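Local atomic coordinates of TCR beta chain (Gallus gallus, PDB entry 6LIR), a protein that pairs with the TCR alpha chain to form the chicken alpha-beta T-cell receptor, which probably recognises peptide antigens presented by MHC molecules. Residues 25-30 with 66-71; 153-158 with 183-188. All coordinates share one frame; numbering follows the deposited sequence.

Contact 1. Residues 25-30 with 66-71; sequences NHDYMS and SSQEVF
Residues 25-30 and 68-71 run in nearly the same direction, 25° apart end to end, with the CA atoms of Asn25 and Gln68 6.6 Å from each other at one end and those of Met29 and Phe71 6.9 Å at the other. Gln68 reaches across with its amide. Its CG lies anti to the backbone N (chi1 179°) and the chain then bends at chi2, which carries NE2 in among the polar atoms of Asn25 and Asp27. The shorter and straighter bond goes to Asp27, with NE2 2.7 Å from OD1; the N-H points almost straight at the oxygen (176°), and the carboxylate oxygen lies in the plane of the glutamine amide. Another is longer, NE2 to Asn25 OD1 at 3.2 Å, and here the donor sits above the asparagine carbonyl plane. These acceptors help to fix the rotation of the amide, and the negative charge of Asp27 probably strengthens its hold. Deeper in, apolar contact takes over: Met29 bends at chi3 so that its methyl CE comes within 3.6 Å of Phe71 CB, with SD at 3.8 Å from the same carbon, while Met29 CB approaches ring atom CD2. Met29 and Phe71 lie alongside one another, pointing opposite ways. Around this join, Arg65 of strand 61-67 bonds the carbonyls of Asp27 and Gln68, and Trp31 meets the Phe71 ring. Met29 on strand 28-34 and Phe71 on strand 70-75 face each other across the two V-domain sheets.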
loop_
_atom_site.group_PDB
_atom_site.type_symbol
_atom_site.label_atom_id
_atom_site.label_comp_id
_atom_site.label_asym_id
_atom_site.label_seq_id
_atom_site.Cartn_x
_atom_site.Cartn_y
_atom_site.Cartn_z
ATOM N N ASN B 25 17.654 -6.480 -19.912
ATOM C CA ASN B 25 18.425 -5.910 -21.017
ATOM C C ASN B 25 17.714 -4.703 -21.627
ATOM O O ASN B 25 17.804 -4.449 -22.831
ATOM C CB ASN B 25 18.728 -6.960 -22.090
ATOM C CG ASN B 25 19.851 -6.539 -23.017
ATOM O OD1 ASN B 25 20.849 -5.967 -22.577
ATOM N ND2 ASN B 25 19.691 -6.812 -24.307
ATOM N N HIS B 26 16.996 -3.952 -20.798
ATOM C CA HIS B 26 16.223 -2.818 -21.279
ATOM C C HIS B 26 17.128 -1.621 -21.513
ATOM O O HIS B 26 17.996 -1.315 -20.692
ATOM C CB HIS B 26 15.133 -2.449 -20.274
ATOM C CG HIS B 26 13.908 -3.299 -20.372
ATOM N ND1 HIS B 26 12.866 -3.206 -19.477
ATOM C CD2 HIS B 26 13.559 -4.260 -21.259
ATOM C CE1 HIS B 26 11.925 -4.072 -19.809
ATOM N NE2 HIS B 26 12.322 -4.724 -20.887
ATOM N N ASP B 27 16.909 -0.927 -22.630
ATOM C CA ASP B 27 17.718 0.254 -22.902
ATOM C C ASP B 27 17.211 1.469 -22.139
ATOM O O ASP B 27 18.014 2.305 -21.712
ATOM C CB ASP B 27 17.725 0.561 -24.403
ATOM C CG ASP B 27 18.403 -0.521 -25.224
ATOM O OD1 ASP B 27 19.254 -1.252 -24.669
ATOM O OD2 ASP B 27 18.084 -0.639 -26.426
ATOM N N TYR B 28 15.902 1.570 -21.929
ATOM C CA TYR B 28 15.329 2.713 -21.235
ATOM C C TYR B 28 15.200 2.403 -19.753
ATOM O O TYR B 28 14.684 1.346 -19.374
ATOM C CB TYR B 28 13.964 3.079 -21.819
ATOM C CG TYR B 28 13.368 4.341 -21.234
ATOM C CD1 TYR B 28 13.743 5.594 -21.709
ATOM C CD2 TYR B 28 12.434 4.282 -20.206
ATOM C CE1 TYR B 28 13.202 6.750 -21.178
ATOM C CE2 TYR B 28 11.888 5.432 -19.668
ATOM C CZ TYR B 28 12.276 6.664 -20.158
ATOM O OH TYR B 28 11.736 7.814 -19.627
ATOM N N MET B 29 15.681 3.321 -18.919
ATOM C CA MET B 29 15.433 3.279 -17.489
ATOM C C MET B 29 15.067 4.682 -17.038
ATOM O O MET B 29 15.373 5.667 -17.714
ATOM C CB MET B 29 16.646 2.755 -16.713
ATOM C CG MET B 29 17.053 1.351 -17.109
ATOM S SD MET B 29 18.380 0.727 -16.076
ATOM C CE MET B 29 17.544 0.624 -14.491
ATOM N N SER B 30 14.432 4.772 -15.876
ATOM C CA SER B 30 13.979 6.076 -15.423
ATOM C C SER B 30 13.767 6.047 -13.922
ATOM O O SER B 30 13.635 4.983 -13.312
ATOM C CB SER B 30 12.692 6.496 -16.138
ATOM O OG SER B 30 11.653 5.566 -15.888
ATOM N N SER B 66 25.473 3.742 -15.325
ATOM C CA SER B 66 26.819 3.181 -15.323
ATOM C C SER B 66 26.938 1.982 -16.253
ATOM O O SER B 66 28.032 1.689 -16.748
ATOM C CB SER B 66 27.224 2.793 -13.899
ATOM O OG SER B 66 26.339 1.824 -13.362
ATOM N N SER B 67 25.839 1.274 -16.489
ATOM C CA SER B 67 25.847 0.111 -17.365
ATOM C C SER B 67 24.413 -0.161 -17.790
ATOM O O SER B 67 23.473 0.484 -17.321
ATOM C CB SER B 67 26.453 -1.110 -16.667
ATOM O OG SER B 67 25.653 -1.503 -15.564
ATOM N N GLN B 68 24.261 -1.137 -18.688
ATOM C CA GLN B 68 22.935 -1.506 -19.174
ATOM C C GLN B 68 22.001 -1.908 -18.036
ATOM O O GLN B 68 20.789 -1.669 -18.115
ATOM C CB GLN B 68 23.061 -2.639 -20.195
ATOM C CG GLN B 68 21.746 -3.140 -20.774
ATOM C CD GLN B 68 21.177 -2.230 -21.852
ATOM O OE1 GLN B 68 21.437 -1.026 -21.871
ATOM N NE2 GLN B 68 20.392 -2.806 -22.756
ATOM N N GLU B 69 22.542 -2.486 -16.966
ATOM C CA GLU B 69 21.719 -3.048 -15.901
ATOM C C GLU B 69 21.404 -2.064 -14.782
ATOM O O GLU B 69 20.445 -2.289 -14.036
ATOM C CB GLU B 69 22.403 -4.280 -15.289
ATOM C CG GLU B 69 22.620 -5.433 -16.256
ATOM C CD GLU B 69 23.893 -5.280 -17.068
ATOM O OE1 GLU B 69 24.109 -6.086 -17.998
ATOM O OE2 GLU B 69 24.672 -4.348 -16.777
ATOM N N VAL B 70 22.165 -0.980 -14.649
ATOM C CA VAL B 70 22.185 -0.188 -13.426
ATOM C C VAL B 70 22.007 1.283 -13.770
ATOM O O VAL B 70 22.721 1.818 -14.627
ATOM C CB VAL B 70 23.497 -0.393 -12.639
ATOM C CG1 VAL B 70 23.480 0.428 -11.359
ATOM C CG2 VAL B 70 23.712 -1.863 -12.332
ATOM N N PHE B 71 21.088 1.943 -13.067
ATOM C CA PHE B 71 20.833 3.370 -13.232
ATOM C C PHE B 71 20.830 4.000 -11.846
ATOM O O PHE B 71 19.950 3.704 -11.028
ATOM C CB PHE B 71 19.502 3.606 -13.948
ATOM C CG PHE B 71 19.280 5.026 -14.379
ATOM C CD1 PHE B 71 20.349 5.850 -14.687
ATOM C CD2 PHE B 71 17.994 5.534 -14.486
ATOM C CE1 PHE B 71 20.142 7.159 -15.093
ATOM C CE2 PHE B 71 17.779 6.839 -14.888
ATOM C CZ PHE B 71 18.853 7.655 -15.191
#

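Contact 2. Residues 153-158 with 183-188; sequences LVWKVN and SRLRIS
With CG of Trp155 anti to its carbonyl carbon (chi1 -73°), the indole stands out from strand 153-157 toward strand 183-188, where Ser183 turns OG away from its own backbone N to meet it. The indole NE1 donates to Ser183 OG at 2.9 Å, a bond noticeably bent, at 137°, with the oxygen tilted somewhat from the ring plane. That hydroxyl also bonds Thr168, so it ties the buried indole to a third strand, 166-175. Leu185, two residues further on, lays its CB over one face of the same ring: the carbon is 3.8 Å from the centroid of the five-membered ring and only 17° off its normal, a CH-pi contact. Serine at the edge and leucine over the face help to fix how the indole is turned. Two residues before the tryptophan and two after it along its strand, side chains touch through carbon atoms, Leu153 CD2 against Ser183 CB at 3.6 Å and Val157 CG2 against Leu185 CD2 at 4.0 Å. The axes of segments 153-157 and 183-188 approach to 8.2 Å and run in roughly the same direction. Trp155 also packs on Cys141, whose disulfide to Cys201 joins the two sheets. A tryptophan from one sheet lying beside the intersheet disulfide is the hallmark core of the immunoglobulin fold, here in the C1-set constant domain.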
loop_
_atom_site.group_PDB
_atom_site.type_symbol
_atom_site.label_atom_id
_atom_site.label_comp_id
_atom_site.label_asym_id
_atom_site.label_seq_id
_atom_site.Cartn_x
_atom_site.Cartn_y
_atom_site.Cartn_z
ATOM N N LEU B 153 5.258 -3.794 7.671
ATOM C CA LEU B 153 4.827 -4.888 8.533
ATOM C C LEU B 153 4.304 -6.012 7.650
ATOM O O LEU B 153 3.390 -5.794 6.850
ATOM C CB LEU B 153 3.742 -4.403 9.500
ATOM C CG LEU B 153 3.619 -4.990 10.905
ATOM C CD1 LEU B 153 4.915 -4.852 11.676
ATOM C CD2 LEU B 153 2.481 -4.300 11.647
ATOM N N VAL B 154 4.862 -7.214 7.805
ATOM C CA VAL B 154 4.436 -8.362 7.015
ATOM C C VAL B 154 4.241 -9.561 7.930
ATOM O O VAL B 154 4.747 -9.607 9.053
ATOM C CB VAL B 154 5.437 -8.710 5.890
ATOM C CG1 VAL B 154 5.473 -7.609 4.843
ATOM C CG2 VAL B 154 6.822 -8.959 6.469
ATOM N N TRP B 155 3.520 -10.554 7.416
ATOM C CA TRP B 155 3.289 -11.802 8.125
ATOM C C TRP B 155 3.976 -12.957 7.411
ATOM O O TRP B 155 3.973 -13.028 6.178
ATOM C CB TRP B 155 1.792 -12.105 8.230
ATOM C CG TRP B 155 1.036 -11.250 9.192
ATOM C CD1 TRP B 155 0.375 -10.089 8.913
ATOM C CD2 TRP B 155 0.829 -11.507 10.584
ATOM N NE1 TRP B 155 -0.223 -9.599 10.051
ATOM C CE2 TRP B 155 0.043 -10.450 11.090
ATOM C CE3 TRP B 155 1.236 -12.523 11.454
ATOM C CZ2 TRP B 155 -0.344 -10.383 12.427
ATOM C CZ3 TRP B 155 0.853 -12.453 12.781
ATOM C CH2 TRP B 155 0.069 -11.391 13.254
ATOM N N LYS B 156 4.556 -13.866 8.193
ATOM C CA LYS B 156 4.924 -15.192 7.725
ATOM C C LYS B 156 4.181 -16.238 8.545
ATOM O O LYS B 156 4.076 -16.113 9.769
ATOM C CB LYS B 156 6.436 -15.416 7.818
ATOM C CG LYS B 156 7.236 -14.629 6.790
ATOM C CD LYS B 156 8.698 -15.050 6.781
ATOM C CE LYS B 156 9.474 -14.320 5.704
ATOM N NZ LYS B 156 10.923 -14.655 5.733
ATOM N N VAL B 157 3.690 -17.280 7.883
ATOM C CA VAL B 157 3.099 -18.425 8.566
ATOM C C VAL B 157 3.954 -19.640 8.238
ATOM O O VAL B 157 4.005 -20.079 7.080
ATOM C CB VAL B 157 1.634 -18.651 8.166
ATOM C CG1 VAL B 157 1.092 -19.891 8.856
ATOM C CG2 VAL B 157 0.792 -17.435 8.520
ATOM N N ASN B 158 4.606 -20.193 9.258
ATOM C CA ASN B 158 5.502 -21.338 9.118
ATOM C C ASN B 158 6.554 -21.075 8.039
ATOM O O ASN B 158 6.703 -21.824 7.073
ATOM C CB ASN B 158 4.710 -22.614 8.827
ATOM C CG ASN B 158 3.840 -23.036 9.995
ATOM O OD1 ASN B 158 4.206 -22.844 11.155
ATOM N ND2 ASN B 158 2.682 -23.613 9.694
ATOM N N SER B 183 -1.399 -4.407 11.903
ATOM C CA SER B 183 -1.697 -5.413 10.895
ATOM C C SER B 183 -2.484 -6.534 11.543
ATOM O O SER B 183 -2.141 -6.990 12.638
ATOM C CB SER B 183 -0.421 -5.976 10.261
ATOM O OG SER B 183 -0.752 -6.853 9.200
ATOM N N ARG B 184 -3.545 -6.961 10.871
ATOM C CA ARG B 184 -4.406 -8.030 11.348
ATOM C C ARG B 184 -4.314 -9.205 10.390
ATOM O O ARG B 184 -4.390 -9.021 9.171
ATOM C CB ARG B 184 -5.852 -7.547 11.490
ATOM C CG ARG B 184 -6.041 -6.575 12.644
ATOM C CD ARG B 184 -6.772 -5.305 12.220
ATOM N NE ARG B 184 -6.088 -4.606 11.142
ATOM C CZ ARG B 184 -5.936 -3.287 11.076
ATOM N NH1 ARG B 184 -6.411 -2.502 12.033
ATOM N NH2 ARG B 184 -5.300 -2.754 10.047
ATOM N N LEU B 185 -4.106 -10.397 10.939
ATOM C CA LEU B 185 -4.223 -11.647 10.197
ATOM C C LEU B 185 -5.386 -12.429 10.792
ATOM O O LEU B 185 -5.317 -12.869 11.945
ATOM C CB LEU B 185 -2.925 -12.452 10.260
ATOM C CG LEU B 185 -3.010 -13.927 9.850
ATOM C CD1 LEU B 185 -3.504 -14.077 8.413
ATOM C CD2 LEU B 185 -1.664 -14.628 10.036
ATOM N N ARG B 186 -6.452 -12.593 10.016
ATOM C CA ARG B 186 -7.619 -13.355 10.446
ATOM C C ARG B 186 -7.578 -14.741 9.819
ATOM O O ARG B 186 -7.453 -14.870 8.596
ATOM C CB ARG B 186 -8.923 -12.641 10.079
ATOM C CG ARG B 186 -10.128 -13.160 10.872
ATOM C CD ARG B 186 -11.371 -12.292 10.714
ATOM N NE ARG B 186 -12.297 -12.486 11.834
ATOM C CZ ARG B 186 -13.581 -12.136 11.822
ATOM N NH1 ARG B 186 -14.108 -11.575 10.744
ATOM N NH2 ARG B 186 -14.340 -12.352 12.890
ATOM N N ILE B 187 -7.652 -15.776 10.658
ATOM C CA ILE B 187 -7.566 -17.155 10.198
ATOM C C ILE B 187 -8.737 -17.954 10.755
ATOM O O ILE B 187 -9.378 -17.564 11.734
ATOM C CB ILE B 187 -6.236 -17.808 10.620
ATOM C CG1 ILE B 187 -6.123 -17.793 12.144
ATOM C CG2 ILE B 187 -5.055 -17.081 9.984
ATOM C CD1 ILE B 187 -4.825 -18.342 12.668
ATOM N N SER B 188 -9.009 -19.090 10.112
ATOM C CA SER B 188 -10.018 -20.018 10.604
ATOM C C SER B 188 -9.617 -20.578 11.967
ATOM O O SER B 188 -8.435 -20.646 12.312
ATOM C CB SER B 188 -10.223 -21.156 9.605
ATOM O OG SER B 188 -9.097 -22.014 9.597
#

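Overall arrangement
Contact 1 belongs to the V-set domain and contact 2 to the C1-set domain, with centres about 37 Å apart and no elements in common. In both, side chains cross between the facing sheets of an immunoglobulin sandwich. Contact 1 is partly buried, lying where the sandwich runs out into loops, and combines a loop-to-loop polar join, with a carboxylate among its acceptors, with sheet-to-sheet apolar packing beneath. Contact 2 is buried, and its single hydrogen bond is set amid aromatic and aliphatic packing. Only contact 2 neighbours the TCR alpha chain: Arg186, on strand 178-188, forms a salt bridge with Asp135 of that chain.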